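Local coordinates for rieske iron-sulfur protein soxF (Sulfolobus acidocaldarius, PDB 1JM1) that carries a Rieske-type [2Fe-2S] cluster and probably passes electrons in the respiratory chain as part of a quinol oxidase, at residues 82-96 with 143-155. Residues are numbered along the deposited sequence; the frame is centred on the assembly and turned at random.
Sequences GPNGTIFAFSDVCVH and PAPRPLPIVILDY. With FES (Fe2/s2 (inorganic) cluster), chain C.
F90 and I150 form a single antiparallel bridge between strand 87-91 and the run into strand 151-155, within the Rieske domain. Each strand is the outermost of its own antiparallel sheet, so the bridge joins the two sheets. Two backbone hydrogen bonds make it. S91 N gives to P149 O, nearly straight at 162°. V151 N gives to A89 O over 2.9 Å, from above the carbonyl plane. Beyond this bond the strands diverge, and a water links A89 N to V151 O.

Apolar side chains pack along the bridge. A89 CB meets V151 CB. A89 CB is also 3.9 Å from L153 CD2. F90 and I150 point the same way, with F90 CE2 3.5 Å from I150 CG1. Further on, L148 sets CD2 against the CB of F90.

R146 and V95 cross at about a right angle. V95 CG1 lies over one guanidinium face, offset toward its rim, and also touches P149 CD. A second water takes a hydrogen bond from R146 NE and gives one to V95 O. R146 NH1 hydrogen-bonds P170 O. The other branch, V95 CG2, is 3.2 Å from R146 O, a buried carbonyl without a hydrogen-bond partner.

At the cluster, C94 SG binds one iron with C124. With CG anti to the backbone N (chi1 175°), the H96 ring reaches the other iron, which ND1 binds with H127.

A CH-pi contact lies at each end. Away from the cluster, G82 CA sits over the centre of the Y155 ring. Beside it, P143 CG lies over one face of the H96 imidazole, 3.5 Å from the ring centroid.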
ATOM      1  N   GLY A  82       9.605   0.212 -11.148  1.00 11.30           N
ATOM      2  CA  GLY A  82       9.753  -0.796 -12.163  1.00 11.46           C
ATOM      3  C   GLY A  82       9.830  -0.196 -13.532  1.00 11.06           C
ATOM      4  O   GLY A  82       9.713   1.027 -13.718  1.00 11.82           O
ATOM      5  N   PRO A  83      10.003  -1.033 -14.563  1.00 11.89           N
ATOM      6  CA  PRO A  83      10.255  -0.509 -15.931  1.00 12.05           C
ATOM      7  C   PRO A  83       9.105   0.299 -16.492  1.00 12.73           C
ATOM      8  O   PRO A  83       9.373   1.076 -17.402  1.00 14.66           O
ATOM      9  CB  PRO A  83      10.496  -1.785 -16.765  1.00 13.66           C
ATOM     10  CG  PRO A  83      10.810  -2.812 -15.777  1.00 17.17           C
ATOM     11  CD  PRO A  83      10.150  -2.497 -14.502  1.00 12.55           C
ATOM     12  N   ASN A  84       7.885   0.104 -16.056  1.00 12.86           N
ATOM     13  CA  ASN A  84       6.765   0.900 -16.522  1.00 13.93           C
ATOM     14  C   ASN A  84       6.499   2.094 -15.624  1.00 12.53           C
ATOM     15  O   ASN A  84       5.704   2.959 -15.978  1.00 14.66           O
ATOM     16  CB  ASN A  84       5.474   0.064 -16.577  1.00 17.09           C
ATOM     17  CG  ASN A  84       5.637  -1.136 -17.494  1.00 19.71           C
ATOM     18  OD1 ASN A  84       6.009  -0.912 -18.661  1.00 24.89           O
ATOM     19  ND2 ASN A  84       5.494  -2.325 -16.958  1.00 28.25           N
ATOM     20  N   GLY A  85       7.112   2.158 -14.450  1.00 11.88           N
ATOM     21  CA  GLY A  85       6.889   3.248 -13.508  1.00 12.23           C
ATOM     22  C   GLY A  85       5.536   3.208 -12.799  1.00 11.03           C
ATOM     23  O   GLY A  85       5.147   4.270 -12.302  1.00 12.52           O
ATOM     24  N   THR A  86       4.872   2.075 -12.732  1.00 11.10           N
ATOM     25  CA  THR A  86       3.458   2.056 -12.348  1.00 11.56           C
ATOM     26  C   THR A  86       3.167   1.249 -11.093  1.00 10.96           C
ATOM     27  O   THR A  86       1.990   1.058 -10.784  1.00 11.81           O
ATOM     28  CB  THR A  86       2.619   1.539 -13.526  1.00 14.03           C
ATOM     29  OG1 THR A  86       3.134   0.259 -13.900  1.00 16.11           O
ATOM     30  CG2 THR A  86       2.660   2.518 -14.707  1.00 14.51           C
ATOM     31  N   ILE A  87       4.182   0.766 -10.380  1.00 10.61           N
ATOM     32  CA  ILE A  87       3.961  -0.056  -9.190  1.00 10.80           C
ATOM     33  C   ILE A  87       4.088   0.779  -7.929  1.00 10.13           C
ATOM     34  O   ILE A  87       5.112   1.470  -7.723  1.00 10.32           O
ATOM     35  CB  ILE A  87       4.913  -1.252  -9.164  1.00 11.23           C
ATOM     36  CG1 ILE A  87       4.617  -2.167 -10.361  1.00 13.77           C
ATOM     37  CG2 ILE A  87       4.774  -1.990  -7.841  1.00 12.07           C
ATOM     38  CD1 ILE A  87       5.616  -3.195 -10.615  1.00 14.90           C
ATOM     39  N   PHE A  88       3.069   0.696  -7.093  1.00  9.85           N
ATOM     40  CA  PHE A  88       2.930   1.413  -5.835  1.00  9.71           C
ATOM     41  C   PHE A  88       2.610   0.398  -4.740  1.00  9.69           C
ATOM     42  O   PHE A  88       2.322  -0.776  -5.026  1.00 10.56           O
ATOM     43  CB  PHE A  88       1.798   2.464  -5.936  1.00 10.41           C
ATOM     44  CG  PHE A  88       2.075   3.494  -6.999  1.00 10.13           C
ATOM     45  CD1 PHE A  88       1.734   3.270  -8.318  1.00 10.98           C
ATOM     46  CD2 PHE A  88       2.699   4.674  -6.664  1.00 10.97           C
ATOM     47  CE1 PHE A  88       1.985   4.217  -9.292  1.00 11.46           C
ATOM     48  CE2 PHE A  88       2.972   5.641  -7.615  1.00 11.74           C
ATOM     49  CZ  PHE A  88       2.583   5.396  -8.922  1.00 12.27           C
ATOM     50  N   ALA A  89       2.595   0.845  -3.500  1.00  9.65           N
ATOM     51  CA  ALA A  89       2.236  -0.021  -2.392  1.00  9.40           C
ATOM     52  C   ALA A  89       1.616   0.777  -1.264  1.00  9.02           C
ATOM     53  O   ALA A  89       1.945   1.938  -1.032  1.00  9.41           O
ATOM     54  CB  ALA A  89       3.467  -0.770  -1.886  1.00 10.68           C
ATOM     55  N   PHE A  90       0.731   0.097  -0.519  1.00  9.18           N
ATOM     56  CA  PHE A  90      -0.026   0.706   0.570  1.00  9.14           C
ATOM     57  C   PHE A  90      -0.088  -0.265   1.729  1.00  9.11           C
ATOM     58  O   PHE A  90      -0.064  -1.489   1.584  1.00  9.46           O
ATOM     59  CB  PHE A  90      -1.446   1.041   0.114  1.00  9.74           C
ATOM     60  CG  PHE A  90      -1.523   2.067  -0.996  1.00 10.10           C
ATOM     61  CD1 PHE A  90      -1.418   1.688  -2.316  1.00 10.67           C
ATOM     62  CD2 PHE A  90      -1.676   3.422  -0.677  1.00 11.22           C
ATOM     63  CE1 PHE A  90      -1.426   2.633  -3.317  1.00 11.97           C
ATOM     64  CE2 PHE A  90      -1.724   4.365  -1.689  1.00 12.43           C
ATOM     65  CZ  PHE A  90      -1.599   3.976  -2.980  1.00 12.90           C
ATOM     66  N   SER A  91      -0.336   0.315   2.935  1.00  9.35           N
ATOM     67  CA  SER A  91      -0.810  -0.490   4.053  1.00  9.25           C
ATOM     68  C   SER A  91      -2.160  -1.130   3.705  1.00  9.25           C
ATOM     69  O   SER A  91      -3.002  -0.542   3.045  1.00  9.90           O
ATOM     70  CB  SER A  91      -0.987   0.408   5.267  1.00  9.75           C
ATOM     71  OG  SER A  91      -1.501  -0.312   6.384  1.00  9.83           O
ATOM     72  N   ASP A  92      -2.347  -2.362   4.221  1.00  9.71           N
ATOM     73  CA  ASP A  92      -3.612  -3.067   4.097  1.00  9.62           C
ATOM     74  C   ASP A  92      -4.477  -2.947   5.343  1.00  9.83           C
ATOM     75  O   ASP A  92      -5.444  -3.717   5.454  1.00 11.19           O
ATOM     76  CB  ASP A  92      -3.385  -4.519   3.733  1.00 10.62           C
ATOM     77  CG  ASP A  92      -4.606  -5.248   3.287  1.00 10.78           C
ATOM     78  OD1 ASP A  92      -5.409  -4.587   2.526  1.00 11.37           O
ATOM     79  OD2 ASP A  92      -4.793  -6.440   3.588  1.00 12.61           O
ATOM     80  N   VAL A  93      -4.181  -2.027   6.244  1.00  9.92           N
ATOM     81  CA  VAL A  93      -4.948  -1.820   7.485  1.00 10.00           C
ATOM     82  C   VAL A  93      -5.625  -0.462   7.419  1.00 10.41           C
ATOM     83  O   VAL A  93      -4.965   0.591   7.318  1.00 10.62           O
ATOM     84  CB  VAL A  93      -4.077  -1.993   8.721  1.00 10.64           C
ATOM     85  CG1 VAL A  93      -4.953  -1.783   9.987  1.00 11.35           C
ATOM     86  CG2 VAL A  93      -3.366  -3.334   8.770  1.00 11.76           C
ATOM     87  N   CYS A  94      -6.966  -0.465   7.476  1.00 10.32           N
ATOM     88  CA  CYS A  94      -7.722   0.757   7.488  1.00 10.13           C
ATOM     89  C   CYS A  94      -7.376   1.628   8.672  1.00  9.97           C
ATOM     90  O   CYS A  94      -7.257   1.149   9.805  1.00 10.70           O
ATOM     91  CB  CYS A  94      -9.219   0.367   7.551  1.00 10.82           C
ATOM     92  SG  CYS A  94     -10.327   1.780   7.348  1.00 11.23           S
ATOM     93  N   VAL A  95      -7.205   2.932   8.414  1.00 10.58           N
ATOM     94  CA  VAL A  95      -6.821   3.890   9.464  1.00 10.68           C
ATOM     95  C   VAL A  95      -8.036   4.504  10.160  1.00 11.48           C
ATOM     96  O   VAL A  95      -7.871   5.382  11.010  1.00 13.43           O
ATOM     97  CB  VAL A  95      -5.827   4.926   8.968  1.00 11.26           C
ATOM     98  CG1 VAL A  95      -4.468   4.256   8.680  1.00 12.27           C
ATOM     99  CG2 VAL A  95      -6.284   5.689   7.750  1.00 13.47           C
ATOM    100  N   HIS A  96      -9.250   4.049   9.863  1.00 11.40           N
ATOM    101  CA  HIS A  96     -10.418   4.393  10.669  1.00 11.83           C
ATOM    102  C   HIS A  96     -10.417   3.544  11.938  1.00 11.58           C
ATOM    103  O   HIS A  96     -10.137   4.052  13.023  1.00 13.51           O
ATOM    104  CB  HIS A  96     -11.683   4.203   9.874  1.00 12.34           C
ATOM    105  CG  HIS A  96     -12.923   4.438  10.711  1.00 12.44           C
ATOM    106  ND1 HIS A  96     -13.910   3.485  10.817  1.00 12.34           N
ATOM    107  CD2 HIS A  96     -13.212   5.503  11.511  1.00 14.30           C
ATOM    108  CE1 HIS A  96     -14.792   3.984  11.654  1.00 13.28           C
ATOM    109  NE2 HIS A  96     -14.422   5.182  12.093  1.00 14.63           N
ATOM    110  N   PRO A 143     -15.535   7.538   7.103  1.00 13.69           N
ATOM    111  CA  PRO A 143     -15.066   8.177   8.329  1.00 14.13           C
ATOM    112  C   PRO A 143     -13.572   8.199   8.577  1.00 13.47           C
ATOM    113  O   PRO A 143     -13.123   8.830   9.554  1.00 15.08           O
ATOM    114  CB  PRO A 143     -15.807   7.364   9.445  1.00 15.00           C
ATOM    115  CG  PRO A 143     -15.890   5.995   8.859  1.00 14.41           C
ATOM    116  CD  PRO A 143     -16.184   6.238   7.401  1.00 14.49           C
ATOM    117  N   ALA A 144     -12.736   7.569   7.776  1.00 13.06           N
ATOM    118  CA  ALA A 144     -11.317   7.514   8.047  1.00 12.39           C
ATOM    119  C   ALA A 144     -10.780   8.923   8.162  1.00 12.72           C
ATOM    120  O   ALA A 144     -11.093   9.792   7.329  1.00 13.77           O
ATOM    121  CB  ALA A 144     -10.562   6.769   6.947  1.00 12.94           C
ATOM    122  N   PRO A 145      -9.959   9.194   9.165  1.00 12.83           N
ATOM    123  CA  PRO A 145      -9.569  10.589   9.428  1.00 14.17           C
ATOM    124  C   PRO A 145      -8.312  11.041   8.742  1.00 13.06           C
ATOM    125  O   PRO A 145      -7.934  12.213   8.900  1.00 14.80           O
ATOM    126  CB  PRO A 145      -9.386  10.576  10.970  1.00 17.14           C
ATOM    127  CG  PRO A 145      -8.826   9.201  11.217  1.00 16.28           C
ATOM    128  CD  PRO A 145      -9.651   8.319  10.323  1.00 14.36           C
ATOM    129  N   ARG A 146      -7.651  10.188   7.981  1.00 12.16           N
ATOM    130  CA  ARG A 146      -6.391  10.512   7.342  1.00 11.79           C
ATOM    131  C   ARG A 146      -6.166   9.524   6.211  1.00 10.91           C
ATOM    132  O   ARG A 146      -6.817   8.467   6.159  1.00 11.20           O
ATOM    133  CB  ARG A 146      -5.249  10.469   8.342  1.00 11.88           C
ATOM    134  CG  ARG A 146      -5.019   9.101   8.977  1.00 11.84           C
ATOM    135  CD  ARG A 146      -4.030   9.198  10.100  1.00 12.91           C
ATOM    136  NE  ARG A 146      -3.708   7.909  10.759  1.00 12.89           N
ATOM    137  CZ  ARG A 146      -2.699   7.150  10.483  1.00 11.34           C
ATOM    138  NH1 ARG A 146      -1.880   7.389   9.482  1.00 11.52           N
ATOM    139  NH2 ARG A 146      -2.492   6.053  11.238  1.00 12.79           N
ATOM    140  N   PRO A 147      -5.245   9.832   5.305  1.00 10.65           N
ATOM    141  CA  PRO A 147      -5.019   8.971   4.128  1.00 10.34           C
ATOM    142  C   PRO A 147      -4.442   7.608   4.503  1.00  9.90           C
ATOM    143  O   PRO A 147      -3.722   7.417   5.496  1.00 10.23           O
ATOM    144  CB  PRO A 147      -4.038   9.769   3.280  1.00 10.80           C
ATOM    145  CG  PRO A 147      -4.276  11.205   3.677  1.00 12.00           C
ATOM    146  CD  PRO A 147      -4.504  11.112   5.169  1.00 11.53           C
ATOM    147  N   LEU A 148      -4.676   6.641   3.620  1.00  9.75           N
ATOM    148  CA  LEU A 148      -4.087   5.326   3.760  1.00  9.71           C
ATOM    149  C   LEU A 148      -2.570   5.406   3.607  1.00  9.26           C
ATOM    150  O   LEU A 148      -2.098   5.931   2.594  1.00  9.92           O
ATOM    151  CB  LEU A 148      -4.668   4.381   2.703  1.00  9.80           C
ATOM    152  CG  LEU A 148      -4.262   2.918   2.853  1.00 10.07           C
ATOM    153  CD1 LEU A 148      -4.830   2.324   4.137  1.00 10.57           C
ATOM    154  CD2 LEU A 148      -4.788   2.125   1.652  1.00 10.81           C
ATOM    155  N   PRO A 149      -1.781   4.903   4.565  1.00  9.24           N
ATOM    156  CA  PRO A 149      -0.333   5.000   4.405  1.00  9.41           C
ATOM    157  C   PRO A 149       0.189   4.290   3.165  1.00  9.43           C
ATOM    158  O   PRO A 149      -0.273   3.198   2.794  1.00  9.83           O
ATOM    159  CB  PRO A 149       0.198   4.378   5.702  1.00  9.83           C
ATOM    160  CG  PRO A 149      -0.896   4.687   6.696  1.00 10.44           C
ATOM    161  CD  PRO A 149      -2.182   4.467   5.895  1.00  9.84           C
ATOM    162  N   ILE A 150       1.177   4.924   2.558  1.00  9.63           N
ATOM    163  CA  ILE A 150       1.929   4.427   1.421  1.00  9.73           C
ATOM    164  C   ILE A 150       3.213   3.773   1.910  1.00  9.40           C
ATOM    165  O   ILE A 150       3.908   4.311   2.769  1.00 10.22           O
ATOM    166  CB  ILE A 150       2.246   5.569   0.418  1.00  9.98           C
ATOM    167  CG1 ILE A 150       0.944   6.104  -0.157  1.00 12.00           C
ATOM    168  CG2 ILE A 150       3.211   5.125  -0.663  1.00 11.15           C
ATOM    169  CD1 ILE A 150       1.104   7.424  -0.922  1.00 14.44           C
ATOM    170  N   VAL A 151       3.532   2.623   1.320  1.00  9.45           N
ATOM    171  CA  VAL A 151       4.802   1.958   1.503  1.00  9.89           C
ATOM    172  C   VAL A 151       5.711   2.421   0.353  1.00  9.80           C
ATOM    173  O   VAL A 151       5.403   2.218  -0.827  1.00 10.68           O
ATOM    174  CB  VAL A 151       4.641   0.437   1.508  1.00 10.50           C
ATOM    175  CG1 VAL A 151       6.027  -0.231   1.642  1.00 11.95           C
ATOM    176  CG2 VAL A 151       3.714   0.003   2.632  1.00 11.56           C
ATOM    177  N   ILE A 152       6.805   3.061   0.724  1.00 10.32           N
ATOM    178  CA  ILE A 152       7.771   3.589  -0.254  1.00 10.86           C
ATOM    179  C   ILE A 152       8.570   2.408  -0.799  1.00 10.85           C
ATOM    180  O   ILE A 152       9.056   1.574  -0.031  1.00 11.24           O
ATOM    181  CB  ILE A 152       8.637   4.659   0.393  0.54 11.41           C
ATOM    182  CG1 ILE A 152       7.748   5.742   1.022  0.54 13.02           C
ATOM    183  CG2 ILE A 152       9.635   5.207  -0.637  0.54 13.17           C
ATOM    184  CD1 ILE A 152       8.579   6.525   2.026  0.54 16.06           C
ATOM    185  N   LEU A 153       8.672   2.339  -2.133  1.00 11.55           N
ATOM    186  CA  LEU A 153       9.363   1.292  -2.822  1.00 11.37           C
ATOM    187  C   LEU A 153      10.597   1.801  -3.510  1.00 12.09           C
ATOM    188  O   LEU A 153      10.697   2.965  -3.899  1.00 13.82           O
ATOM    189  CB  LEU A 153       8.428   0.665  -3.874  1.00 11.55           C
ATOM    190  CG  LEU A 153       7.108   0.099  -3.374  1.00 10.97           C
ATOM    191  CD1 LEU A 153       6.287  -0.409  -4.564  1.00 11.57           C
ATOM    192  CD2 LEU A 153       7.327  -1.015  -2.340  1.00 11.30           C
ATOM    193  N   ASP A 154      11.527   0.884  -3.736  1.00 12.67           N
ATOM    194  CA  ASP A 154      12.750   1.112  -4.510  1.00 13.17           C
ATOM    195  C   ASP A 154      12.919  -0.098  -5.438  1.00 13.07           C
ATOM    196  O   ASP A 154      13.007  -1.247  -4.963  1.00 17.89           O
ATOM    197  CB  ASP A 154      13.933   1.287  -3.601  1.00 14.59           C
ATOM    198  CG  ASP A 154      15.228   1.624  -4.301  1.00 21.94           C
ATOM    199  OD1 ASP A 154      15.181   2.117  -5.427  1.00 30.81           O
ATOM    200  OD2 ASP A 154      16.295   1.514  -3.664  1.00 26.58           O
ATOM    201  N   TYR A 155      13.092   0.112  -6.710  1.00 13.95           N
ATOM    202  CA  TYR A 155      13.338  -0.920  -7.695  1.00 13.17           C
ATOM    203  C   TYR A 155      14.840  -0.919  -8.026  1.00 12.17           C
ATOM    204  O   TYR A 155      15.397   0.099  -8.409  1.00 14.35           O
ATOM    205  CB  TYR A 155      12.478  -0.626  -8.946  1.00 13.96           C
ATOM    206  CG  TYR A 155      12.774  -1.484 -10.134  1.00 13.06           C
ATOM    207  CD1 TYR A 155      12.340  -2.826 -10.225  1.00 13.96           C
ATOM    208  CD2 TYR A 155      13.440  -0.977 -11.217  1.00 12.20           C
ATOM    209  CE1 TYR A 155      12.591  -3.584 -11.360  1.00 15.19           C
ATOM    210  CE2 TYR A 155      13.706  -1.741 -12.327  1.00 13.58           C
ATOM    211  CZ  TYR A 155      13.336  -3.044 -12.385  1.00 14.43           C
ATOM    212  OH  TYR A 155      13.617  -3.882 -13.457  1.00 17.50           O
TER
HETATM  213 FE1  FES C 501     -12.397   0.746   7.753  1.00 11.36          FE
HETATM  214 FE2  FES C 501     -14.010   1.697   9.726  1.00 11.88          FE
HETATM  215  S1  FES C 501     -14.109   2.216   7.531  1.00 12.32           S
HETATM  216  S2  FES C 501     -12.378   0.151   9.935  1.00 11.77           S
HETATM  217  O   HOH W   1       4.340   3.171  -3.310  1.00 10.46           O
HETATM  218  O   HOH W   2      -6.020   6.880  12.253  1.00 21.52           O